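Local coordinates for DUF4440 domain-containing protein (Prochlorococcus marinus, PDB 3HZP) that is of unknown function but adopts an NTF2-like fold, a curved sheet packed against helices, which in many relatives encloses a ligand-binding or catalytic pocket, at residues A[50-54]-A[55-59]. Numbering follows the deposited sequence. Where two conformers were deposited one is given.
Sequences NMWSS and GDLVL
A chi1 of -71° sets CG of W52 opposite its own carbonyl carbon, and the second torsion turns the indole so that its benzo ring extends toward the residues after the turn. L57 meets it with CG anti to the backbone N (chi1 180°), which sends the isobutyl group back toward the helix end. The two side chains therefore meet obliquely, methyl over ring: CD2 of L57 stands 3.7 Å from the centroid of the six-membered ring of W52, 13° off the ring normal, a CH-pi contact over the face. The branch point is close as well, with L57 CG 3.4 Å from W52 CZ3. L59, two residues further along the strand, approaches from the other side of the ring plane, its CB lying 3.8 Å from CZ3 of W52, so the rim of the indole lies between the two leucines. The same L57 CD2 that lies over the indole also comes, in the conformer given, within 3.9 Å of CG of the selenomethionine M51.

No hydrogen bond joins the two halves of the turn; apolar contact carries the pairing. Just past W52, the hydroxyl OG of S53 donates to the carbonyl O of N50 at 3.1 Å, beside a weak backbone bond from S53 N to that same oxygen. G55 then leaves helical geometry with positive phi, and the chain reverses through D56 into the strand.

The contact packs the last turn of helix 45-52 against the first residues of strand 57-72, an outermost strand of the sheet within this chain. F48 meets the W52 ring, M21 touches both W52 and L59, and L57 rests on F88 and Y90 of the adjacent antiparallel strand 77-90, where T89 forms a backbone hydrogen bond with V58.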
loop_
_atom_site.group_PDB
_atom_site.type_symbol
_atom_site.label_atom_id
_atom_site.label_comp_id
_atom_site.label_asym_id
_atom_site.label_seq_id
_atom_site.Cartn_x
_atom_site.Cartn_y
_atom_site.Cartn_z
ATOM N N ASN A 50 19.331 -7.353 1.535
ATOM C CA ASN A 50 20.542 -6.928 0.794
ATOM C C ASN A 50 20.769 -5.424 0.891
ATOM O O ASN A 50 21.912 -4.944 0.864
ATOM C CB ASN A 50 20.482 -7.346 -0.671
ATOM C CG ASN A 50 20.747 -8.836 -0.888
ATOM O OD1 ASN A 50 21.202 -9.555 -0.000
ATOM N ND2 ASN A 50 20.421 -9.296 -2.078
HETATM N N MSE A 51 19.689 -4.675 1.037
HETATM C CA MSE A 51 19.775 -3.242 1.087
HETATM C C MSE A 51 20.463 -2.864 2.378
HETATM O O MSE A 51 21.338 -1.995 2.419
HETATM C CB MSE A 51 18.355 -2.683 1.040
HETATM C CG MSE A 51 18.242 -1.211 0.891
HETATM SE SE MSE A 51 16.422 -0.785 0.440
HETATM C CE MSE A 51 15.521 -1.791 1.765
ATOM N N TRP A 52 20.061 -3.544 3.448
ATOM C CA TRP A 52 20.528 -3.215 4.784
ATOM C C TRP A 52 21.870 -3.834 5.058
ATOM O O TRP A 52 22.517 -3.484 6.037
ATOM C CB TRP A 52 19.483 -3.639 5.842
ATOM C CG TRP A 52 18.311 -2.791 5.813
ATOM C CD1 TRP A 52 17.081 -3.092 5.313
ATOM C CD2 TRP A 52 18.231 -1.448 6.288
ATOM N NE1 TRP A 52 16.237 -2.018 5.458
ATOM C CE2 TRP A 52 16.922 -0.994 6.049
ATOM C CE3 TRP A 52 19.145 -0.584 6.900
ATOM C CZ2 TRP A 52 16.502 0.281 6.390
ATOM C CZ3 TRP A 52 18.730 0.673 7.236
ATOM C CH2 TRP A 52 17.425 1.101 6.978
ATOM N N SER A 53 22.299 -4.744 4.190
ATOM C CA SER A 53 23.572 -5.426 4.371
ATOM C C SER A 53 24.706 -4.557 3.854
ATOM O O SER A 53 25.879 -4.833 4.101
ATOM C CB SER A 53 23.582 -6.786 3.646
ATOM O OG SER A 53 24.029 -6.689 2.292
ATOM N N SER A 54 24.351 -3.500 3.136
ATOM C CA SER A 54 25.330 -2.723 2.385
ATOM C C SER A 54 26.566 -2.296 3.178
ATOM O O SER A 54 27.693 -2.480 2.713
ATOM C CB SER A 54 24.646 -1.507 1.781
ATOM O OG SER A 54 23.696 -1.935 0.817
ATOM N N GLY A 55 26.346 -1.749 4.372
ATOM C CA GLY A 55 27.413 -1.145 5.162
ATOM C C GLY A 55 27.258 0.366 5.153
ATOM O O GLY A 55 27.492 1.036 6.159
ATOM N N ASP A 56 26.860 0.892 4.001
ATOM C CA ASP A 56 26.631 2.310 3.814
ATOM C C ASP A 56 25.299 2.743 4.428
ATOM O O ASP A 56 25.076 3.916 4.597
ATOM C CB ASP A 56 26.561 2.648 2.318
ATOM C CG ASP A 56 27.893 2.533 1.624
ATOM O OD1 ASP A 56 28.926 2.869 2.239
ATOM O OD2 ASP A 56 27.895 2.134 0.443
ATOM N N LEU A 57 24.407 1.798 4.695
ATOM C CA LEU A 57 23.079 2.128 5.211
ATOM C C LEU A 57 22.884 1.545 6.621
ATOM O O LEU A 57 22.898 0.334 6.808
ATOM C CB LEU A 57 22.015 1.613 4.233
ATOM C CG LEU A 57 20.565 1.866 4.622
ATOM C CD1 LEU A 57 20.226 3.359 4.616
ATOM C CD2 LEU A 57 19.615 1.079 3.703
ATOM N N VAL A 58 22.709 2.413 7.621
ATOM C CA VAL A 58 22.621 1.964 9.004
ATOM C C VAL A 58 21.353 2.538 9.656
ATOM O O VAL A 58 21.140 3.734 9.592
ATOM C CB VAL A 58 23.841 2.420 9.791
ATOM C CG1 VAL A 58 23.714 2.055 11.257
ATOM C CG2 VAL A 58 25.131 1.786 9.176
ATOM N N LEU A 59 20.529 1.688 10.269
ATOM C CA LEU A 59 19.335 2.143 10.976
ATOM C C LEU A 59 19.744 2.520 12.381
ATOM O O LEU A 59 20.327 1.708 13.086
ATOM C CB LEU A 59 18.309 1.018 11.015
ATOM C CG LEU A 59 16.906 1.340 11.496
ATOM C CD1 LEU A 59 16.245 2.372 10.600
ATOM C CD2 LEU A 59 16.102 0.024 11.593
#